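Local coordinates for protein Phikz039 (Pseudomonas phage phikz, PDB 3ZBQ) that is a phage tubulin-like protein, also called PhuZ, that holds guanosine-5'-diphosphate in a pocket of its tubulin-like fold, at residues 50-54 against 65-70; 159-163 against 209-213; 164-168 against 181-185. All blocks are in the same frame, centred on the assembly; numbering follows the deposited sequence.

Contact 3 is the most central of the three, and contact 1 lies furthest from the middle of the chain. Contacts 1 and 3 both reach the main sheet. Contact 1 sits by one of its edge strands, 49-51, and contact 3 on its inner strand 163-168. Both come close to the bound GDP. Contact 2, like contact 3, is buried, but it joins two turns, and its segment 159-163 runs straight into the strand of contact 3. Chemistry follows place. Partly exposed contact 1 relies on a pair of backbone hydrogen bonds. Contact 2 combines apolar packing with water bridges. Contact 3 packs a helix on a histidine ring and has no hydrogen bond across it.

Contact 1 (50-54 against 65-70); sequences IIIEA and KRAIGM
Ile51 reaches Ala67 through its CG2 branch, which chi1 of -57° sets opposite the backbone N. The like torsion of Glu53, chi1 -67°, sets its CG opposite the carbonyl carbon, and the chain then runs extended past Ala67 to Lys65. The first contact is tight: Ile51 CG2 lies 3.5 Å from Ala67 CB. Val37 also touches both of these side chains. Glu53 OE1 rests against the aliphatic part of Lys65, 3.2 Å from Lys65 CD, and the two side chains cross at about a right angle. The charged ends do not meet, since Glu53 OE1 and Lys65 NZ are 4.9 Å apart. Any attraction between them is probably weak at this exposed edge.

The backbone supplies the firm link. Ala54 N donates to Arg66 O at 2.7 Å, and Arg66 N returns a bond to Ala54 O at 2.8 Å. Together they make a single antiparallel bridge of the hydrogen-bonded kind. Lys65 CA adds a CA-H...O contact to Ala54 O at 3.3 Å. Further along, Met70 bends its chain so that CE meets Ala54 CB at 4.2 Å. Met70 also packs on Ala77 and Leu80 of helix 74-81, and its side chain is about 5 Å from the GDP.

The bridge closes the base of an excursion, residues 56-64 of which are not modelled, within the longer loop from edge strand 49-51 to helix 74-81. By its place beside the nucleotide this loop probably corresponds to loop T3 of the tubulin and FtsZ fold.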
loop_
_atom_site.group_PDB
_atom_site.type_symbol
_atom_site.label_atom_id
_atom_site.label_comp_id
_atom_site.label_asym_id
_atom_site.label_seq_id
_atom_site.Cartn_x
_atom_site.Cartn_y
_atom_site.Cartn_z
ATOM N N ILE A 50 11.514 -12.564 -5.523
ATOM C CA ILE A 50 12.006 -12.193 -6.847
ATOM C C ILE A 50 12.716 -10.853 -6.726
ATOM O O ILE A 50 12.116 -9.862 -6.302
ATOM C CB ILE A 50 10.868 -12.058 -7.885
ATOM C CG1 ILE A 50 10.300 -13.424 -8.239
ATOM C CG2 ILE A 50 11.385 -11.389 -9.155
ATOM C CD1 ILE A 50 9.073 -13.348 -9.140
ATOM N N ILE A 51 13.995 -10.836 -7.083
ATOM C CA ILE A 51 14.778 -9.602 -7.114
ATOM C C ILE A 51 14.984 -9.181 -8.569
ATOM O O ILE A 51 15.501 -9.950 -9.377
ATOM C CB ILE A 51 16.131 -9.778 -6.412
ATOM C CG1 ILE A 51 15.918 -10.240 -4.970
ATOM C CG2 ILE A 51 16.935 -8.468 -6.439
ATOM C CD1 ILE A 51 15.018 -9.310 -4.156
ATOM N N ILE A 52 14.546 -7.972 -8.910
ATOM C CA ILE A 52 14.622 -7.497 -10.287
ATOM C C ILE A 52 15.930 -6.749 -10.472
ATOM O O ILE A 52 16.121 -5.669 -9.907
ATOM C CB ILE A 52 13.452 -6.570 -10.620
ATOM C CG1 ILE A 52 12.121 -7.307 -10.396
ATOM C CG2 ILE A 52 13.529 -6.087 -12.062
ATOM C CD1 ILE A 52 10.907 -6.410 -10.563
ATOM N N GLU A 53 16.828 -7.325 -11.263
ATOM C CA GLU A 53 18.152 -6.735 -11.441
ATOM C C GLU A 53 18.165 -5.647 -12.515
ATOM O O GLU A 53 17.428 -5.718 -13.499
ATOM C CB GLU A 53 19.169 -7.816 -11.798
ATOM C CG GLU A 53 19.461 -8.813 -10.694
ATOM C CD GLU A 53 20.514 -9.831 -11.107
ATOM O OE1 GLU A 53 20.718 -10.003 -12.328
ATOM O OE2 GLU A 53 21.139 -10.448 -10.216
ATOM N N ALA A 54 19.022 -4.650 -12.331
ATOM C CA ALA A 54 19.185 -3.601 -13.334
ATOM C C ALA A 54 20.488 -3.824 -14.093
ATOM O O ALA A 54 21.439 -4.379 -13.542
ATOM C CB ALA A 54 19.175 -2.234 -12.680
ATOM N N LYS A 65 25.255 -5.758 -14.314
ATOM C CA LYS A 65 23.989 -6.382 -13.926
ATOM C C LYS A 65 23.924 -6.590 -12.406
ATOM O O LYS A 65 24.550 -7.505 -11.860
ATOM C CB LYS A 65 23.813 -7.712 -14.656
ATOM C CG LYS A 65 22.378 -8.221 -14.713
ATOM C CD LYS A 65 22.380 -9.720 -14.992
ATOM C CE LYS A 65 21.396 -10.109 -16.082
ATOM N NZ LYS A 65 21.969 -11.165 -16.969
ATOM N N ARG A 66 23.169 -5.729 -11.728
ATOM C CA ARG A 66 23.132 -5.724 -10.267
ATOM C C ARG A 66 21.756 -5.387 -9.695
ATOM O O ARG A 66 20.835 -4.999 -10.416
ATOM C CB ARG A 66 24.164 -4.741 -9.701
ATOM C CG ARG A 66 25.506 -5.369 -9.349
ATOM C CD ARG A 66 26.483 -4.351 -8.751
ATOM N NE ARG A 66 26.536 -4.387 -7.288
ATOM C CZ ARG A 66 27.447 -3.745 -6.559
ATOM N NH1 ARG A 66 28.383 -3.022 -7.162
ATOM N NH2 ARG A 66 27.430 -3.830 -5.230
ATOM N N ALA A 67 21.629 -5.542 -8.383
ATOM C CA ALA A 67 20.389 -5.206 -7.701
ATOM C C ALA A 67 20.749 -4.428 -6.460
ATOM O O ALA A 67 20.959 -5.000 -5.384
ATOM C CB ALA A 67 19.616 -6.467 -7.341
ATOM N N ILE A 68 20.857 -3.115 -6.615
ATOM C CA ILE A 68 21.288 -2.268 -5.511
ATOM C C ILE A 68 20.247 -1.206 -5.178
ATOM O O ILE A 68 20.572 -0.152 -4.634
ATOM C CB ILE A 68 22.640 -1.613 -5.821
ATOM C CG1 ILE A 68 22.597 -0.919 -7.189
ATOM C CG2 ILE A 68 23.739 -2.663 -5.786
ATOM C CD1 ILE A 68 23.828 -0.000 -7.466
ATOM N N GLY A 69 18.983 -1.492 -5.495
ATOM C CA GLY A 69 17.913 -0.559 -5.196
ATOM C C GLY A 69 17.768 0.545 -6.227
ATOM O O GLY A 69 18.530 0.625 -7.202
ATOM N N MET A 70 16.795 1.418 -5.996
ATOM C CA MET A 70 16.524 2.519 -6.909
ATOM C C MET A 70 16.697 3.890 -6.243
ATOM O O MET A 70 16.500 4.923 -6.881
ATOM C CB MET A 70 15.122 2.359 -7.512
ATOM C CG MET A 70 15.041 1.238 -8.535
ATOM S SD MET A 70 15.789 1.671 -10.110
ATOM C CE MET A 70 17.008 0.371 -10.242
#

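Contact 2 (159-163 against 209-213); sequences KVPMI and AHFHK
Val160 and His210 bring the two turns together with their CA atoms 7.0 Å apart, and the segments run in directions 140° apart. Each turn follows a helix. Lys159, with positive phi, is the C-prime residue of a Schellman motif that closes helix 138-158. Residues 211-213 form a short 3-10 segment after helix 202-209. The contact thus joins the entry to strand 163-168 with part of the tubulin-like C-terminal region.

Pro161 touches two rings. Its CD lies over one face of the His212 imidazole, 3.6 Å from the ring centroid, in a CH-pi contact. A chi1 of 66° places the His212 ring between its own backbone N and carbonyl carbon, under the proline. The CG of Pro161 meets CZ of Phe211 at 3.8 Å, and the two side chains pass alongside, pointing opposite ways. Val222 touches both of them. Val160 CG1 approaches His210 CD2 obliquely. At the strand end of the contact, Ile163 CD1 packs on Ala209 CB at 3.8 Å.

No direct hydrogen bond crosses the contact. Water takes that role at two places. One water donates to Lys159 O and is also bonded to His212 NE2, lying in the ring plane at its edge. A second water donates to Pro161 O at 2.8 Å and to Ala209 O at 2.9 Å, tying the two carbonyls together.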
loop_
_atom_site.group_PDB
_atom_site.type_symbol
_atom_site.label_atom_id
_atom_site.label_comp_id
_atom_site.label_asym_id
_atom_site.label_seq_id
_atom_site.Cartn_x
_atom_site.Cartn_y
_atom_site.Cartn_z
ATOM N N LYS A 159 -10.220 -0.116 -13.838
ATOM C CA LYS A 159 -11.685 0.002 -13.753
ATOM C C LYS A 159 -12.267 -0.624 -12.490
ATOM O O LYS A 159 -13.417 -1.081 -12.475
ATOM C CB LYS A 159 -12.348 -0.591 -14.995
ATOM C CG LYS A 159 -11.679 -0.162 -16.292
ATOM C CD LYS A 159 -12.313 -0.848 -17.470
ATOM C CE LYS A 159 -11.450 -0.685 -18.686
ATOM N NZ LYS A 159 -12.151 -1.171 -19.903
ATOM N N VAL A 160 -11.463 -0.637 -11.433
ATOM C CA VAL A 160 -11.844 -1.212 -10.153
ATOM C C VAL A 160 -11.264 -0.276 -9.107
ATOM O O VAL A 160 -10.074 0.054 -9.179
ATOM C CB VAL A 160 -11.206 -2.606 -9.960
ATOM C CG1 VAL A 160 -11.442 -3.115 -8.544
ATOM C CG2 VAL A 160 -11.727 -3.609 -10.978
ATOM N N PRO A 161 -12.084 0.173 -8.140
ATOM C CA PRO A 161 -11.555 1.085 -7.115
ATOM C C PRO A 161 -10.363 0.464 -6.393
ATOM O O PRO A 161 -10.414 -0.689 -5.951
ATOM C CB PRO A 161 -12.734 1.250 -6.144
ATOM C CG PRO A 161 -13.947 0.949 -6.985
ATOM C CD PRO A 161 -13.503 -0.152 -7.905
ATOM N N MET A 162 -9.274 1.213 -6.299
ATOM C CA MET A 162 -8.114 0.715 -5.596
ATOM C C MET A 162 -8.287 0.990 -4.110
ATOM O O MET A 162 -8.470 2.135 -3.699
ATOM C CB MET A 162 -6.836 1.384 -6.123
ATOM C CG MET A 162 -5.619 0.824 -5.494
ATOM S SD MET A 162 -4.131 1.344 -6.335
ATOM C CE MET A 162 -2.965 0.580 -5.222
ATOM N N ILE A 163 -8.250 -0.071 -3.310
ATOM C CA ILE A 163 -8.485 0.034 -1.878
ATOM C C ILE A 163 -7.150 0.182 -1.162
ATOM O O ILE A 163 -6.279 -0.687 -1.265
ATOM C CB ILE A 163 -9.193 -1.232 -1.338
ATOM C CG1 ILE A 163 -10.538 -1.438 -2.027
ATOM C CG2 ILE A 163 -9.343 -1.167 0.183
ATOM C CD1 ILE A 163 -11.091 -2.836 -1.842
ATOM N N ALA A 209 -15.415 -5.798 -1.648
ATOM C CA ALA A 209 -14.280 -5.087 -2.234
ATOM C C ALA A 209 -14.663 -4.447 -3.571
ATOM O O ALA A 209 -14.229 -3.341 -3.891
ATOM C CB ALA A 209 -13.111 -6.042 -2.412
ATOM N N HIS A 210 -15.476 -5.152 -4.355
ATOM C CA HIS A 210 -15.888 -4.678 -5.681
ATOM C C HIS A 210 -17.300 -4.086 -5.648
ATOM O O HIS A 210 -18.162 -4.445 -6.455
ATOM C CB HIS A 210 -15.809 -5.822 -6.708
ATOM C CG HIS A 210 -14.418 -6.314 -6.944
ATOM N ND1 HIS A 210 -14.146 -7.501 -7.597
ATOM C CD2 HIS A 210 -13.217 -5.793 -6.603
ATOM C CE1 HIS A 210 -12.841 -7.676 -7.658
ATOM N NE2 HIS A 210 -12.250 -6.653 -7.061
ATOM N N PHE A 211 -17.525 -3.182 -4.703
ATOM C CA PHE A 211 -18.838 -2.574 -4.476
ATOM C C PHE A 211 -19.312 -1.740 -5.670
ATOM O O PHE A 211 -20.489 -1.406 -5.776
ATOM C CB PHE A 211 -18.751 -1.675 -3.244
ATOM C CG PHE A 211 -17.611 -0.699 -3.321
ATOM C CD1 PHE A 211 -17.768 0.518 -3.981
ATOM C CD2 PHE A 211 -16.370 -1.025 -2.804
ATOM C CE1 PHE A 211 -16.697 1.411 -4.091
ATOM C CE2 PHE A 211 -15.305 -0.144 -2.913
ATOM C CZ PHE A 211 -15.479 1.077 -3.552
ATOM N N HIS A 212 -18.385 -1.385 -6.554
ATOM C CA HIS A 212 -18.711 -0.552 -7.707
ATOM C C HIS A 212 -19.606 -1.307 -8.689
ATOM O O HIS A 212 -20.235 -0.699 -9.559
ATOM C CB HIS A 212 -17.426 -0.093 -8.400
ATOM C CG HIS A 212 -16.661 -1.214 -9.030
ATOM N ND1 HIS A 212 -16.058 -2.211 -8.291
ATOM C CD2 HIS A 212 -16.413 -1.503 -10.328
ATOM C CE1 HIS A 212 -15.464 -3.064 -9.108
ATOM N NE2 HIS A 212 -15.668 -2.658 -10.349
ATOM N N LYS A 213 -19.678 -2.631 -8.535
ATOM C CA LYS A 213 -20.491 -3.471 -9.411
ATOM C C LYS A 213 -21.978 -3.219 -9.184
ATOM O O LYS A 213 -22.804 -3.526 -10.044
ATOM C CB LYS A 213 -20.198 -4.959 -9.162
ATOM C CG LYS A 213 -18.859 -5.472 -9.695
ATOM C CD LYS A 213 -18.423 -6.742 -8.944
ATOM C CE LYS A 213 -19.282 -7.955 -9.293
ATOM N NZ LYS A 213 -18.743 -9.201 -8.649
HETATM O O HOH W 1 -14.866 -3.424 -13.209
HETATM O O HOH W 2 -11.658 -3.069 -5.112
#

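Contact 3 (164-168 against 181-185); sequences INYHE and NILEV
His167 is the centre of the contact, with Ile182 CG1 over the face of its ring. This CG1 sits 3.5 Å from the ring centroid, almost exactly on the ring normal, in a CH-pi contact. Val185 approaches the same ring at its edge, with CG2 4.1 Å from CE1 of His167. Its CG1 comes within 3.4 Å of Asn165 OD1. This is the tight, buried part. Segments 164-168 and 181-185 run nearly antiparallel, their axes 10.2 Å apart at closest. Ile182 also rests on Val130 and Ile132 of the neighbouring strand.

The outer side is looser. Asn181 is exposed, little of it is covered, and it makes no hydrogen bond to the strand. It reaches the ring mainly with OD1, 3.0 Å from the CE1 edge of His167. The amide plane is turned 60° from the ring, and His167 ND1 is badly angled for bonding.

Inside the strand, His167 NE2 donates to Asn165 OD1 at 2.6 Å, from 36° out of the amide plane. A chi1 of 175° extends the Asn165 amide toward the helix, and its ND2 bonds Leu224 O. Helix 175-192 is probably the central helix H7 of the tubulin fold. The side chain of Ile182 is about 5 Å from the GDP. The bonds from His167 to Asn165 and on to Leu224 imply a ring held at NE2 from the sheet side, while the helix adds apolar packing and a close, non-hydrogen-bonded oxygen.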
loop_
_atom_site.group_PDB
_atom_site.type_symbol
_atom_site.label_atom_id
_atom_site.label_comp_id
_atom_site.label_asym_id
_atom_site.label_seq_id
_atom_site.Cartn_x
_atom_site.Cartn_y
_atom_site.Cartn_z
ATOM N N ILE A 164 -6.990 1.277 -0.423
ATOM C CA ILE A 164 -5.765 1.481 0.333
ATOM C C ILE A 164 -6.044 1.600 1.834
ATOM O O ILE A 164 -6.977 2.296 2.271
ATOM C CB ILE A 164 -4.954 2.703 -0.183
ATOM C CG1 ILE A 164 -5.678 4.010 0.136
ATOM C CG2 ILE A 164 -4.711 2.593 -1.684
ATOM C CD1 ILE A 164 -4.801 5.260 -0.063
ATOM N N ASN A 165 -5.247 0.871 2.609
ATOM C CA ASN A 165 -5.219 1.006 4.056
ATOM C C ASN A 165 -3.994 1.860 4.369
ATOM O O ASN A 165 -2.855 1.423 4.172
ATOM C CB ASN A 165 -5.150 -0.379 4.704
ATOM C CG ASN A 165 -4.984 -0.317 6.202
ATOM O OD1 ASN A 165 -3.897 -0.570 6.723
ATOM N ND2 ASN A 165 -6.060 0.008 6.912
ATOM N N TYR A 166 -4.232 3.091 4.825
ATOM C CA TYR A 166 -3.187 4.120 4.852
ATOM C C TYR A 166 -2.558 4.360 6.223
ATOM O O TYR A 166 -3.255 4.496 7.237
ATOM C CB TYR A 166 -3.740 5.442 4.298
ATOM C CG TYR A 166 -2.721 6.567 4.359
ATOM C CD1 TYR A 166 -1.690 6.639 3.435
ATOM C CD2 TYR A 166 -2.792 7.548 5.346
ATOM C CE1 TYR A 166 -0.749 7.661 3.481
ATOM C CE2 TYR A 166 -1.855 8.578 5.404
ATOM C CZ TYR A 166 -0.844 8.629 4.471
ATOM O OH TYR A 166 0.098 9.642 4.525
ATOM N N HIS A 167 -1.230 4.460 6.239
ATOM C CA HIS A 167 -0.500 4.729 7.460
ATOM C C HIS A 167 0.493 5.816 7.145
ATOM O O HIS A 167 1.164 5.760 6.133
ATOM C CB HIS A 167 0.242 3.476 7.926
ATOM C CG HIS A 167 -0.676 2.331 8.214
ATOM N ND1 HIS A 167 -1.042 1.982 9.493
ATOM C CD2 HIS A 167 -1.338 1.489 7.384
ATOM C CE1 HIS A 167 -1.896 0.970 9.443
ATOM N NE2 HIS A 167 -2.089 0.651 8.174
ATOM N N GLU A 168 0.576 6.804 8.012
ATOM C CA GLU A 168 1.519 7.889 7.787
ATOM C C GLU A 168 2.711 7.772 8.706
ATOM O O GLU A 168 2.548 7.570 9.914
ATOM C CB GLU A 168 0.807 9.205 8.037
ATOM C CG GLU A 168 1.607 10.413 7.637
ATOM C CD GLU A 168 0.744 11.638 7.633
ATOM O OE1 GLU A 168 -0.190 11.701 6.800
ATOM O OE2 GLU A 168 0.989 12.519 8.473
ATOM N N ASN A 181 1.102 -1.099 14.081
ATOM C CA ASN A 181 -0.258 -0.901 13.591
ATOM C C ASN A 181 -0.494 -1.669 12.295
ATOM O O ASN A 181 -1.543 -2.278 12.100
ATOM C CB ASN A 181 -0.618 0.579 13.421
ATOM C CG ASN A 181 -2.139 0.802 13.356
ATOM O OD1 ASN A 181 -2.694 1.173 12.316
ATOM N ND2 ASN A 181 -2.815 0.553 14.473
ATOM N N ILE A 182 0.504 -1.672 11.424
ATOM C CA ILE A 182 0.398 -2.415 10.176
ATOM C C ILE A 182 0.258 -3.923 10.404
ATOM O O ILE A 182 -0.546 -4.582 9.745
ATOM C CB ILE A 182 1.588 -2.090 9.245
ATOM C CG1 ILE A 182 1.407 -0.676 8.662
ATOM C CG2 ILE A 182 1.697 -3.140 8.142
ATOM C CD1 ILE A 182 2.605 -0.161 7.872
ATOM N N LEU A 183 1.024 -4.476 11.342
ATOM C CA LEU A 183 0.927 -5.908 11.647
ATOM C C LEU A 183 -0.468 -6.251 12.159
ATOM O O LEU A 183 -1.056 -7.287 11.792
ATOM C CB LEU A 183 1.975 -6.305 12.683
ATOM C CG LEU A 183 3.410 -6.078 12.219
ATOM C CD1 LEU A 183 4.373 -6.358 13.353
ATOM C CD2 LEU A 183 3.739 -6.947 11.007
ATOM N N GLU A 184 -1.002 -5.375 13.006
ATOM C CA GLU A 184 -2.360 -5.559 13.504
ATOM C C GLU A 184 -3.350 -5.627 12.345
ATOM O O GLU A 184 -4.281 -6.434 12.359
ATOM C CB GLU A 184 -2.741 -4.424 14.463
ATOM C CG GLU A 184 -1.986 -4.449 15.777
ATOM C CD GLU A 184 -2.909 -4.494 16.973
ATOM O OE1 GLU A 184 -3.939 -3.778 16.956
ATOM O OE2 GLU A 184 -2.608 -5.254 17.923
ATOM N N VAL A 185 -3.153 -4.782 11.339
ATOM C CA VAL A 185 -4.034 -4.768 10.174
ATOM C C VAL A 185 -3.884 -6.043 9.340
ATOM O O VAL A 185 -4.876 -6.654 8.957
ATOM C CB VAL A 185 -3.800 -3.512 9.299
ATOM C CG1 VAL A 185 -4.446 -3.672 7.928
ATOM C CG2 VAL A 185 -4.322 -2.259 10.009
#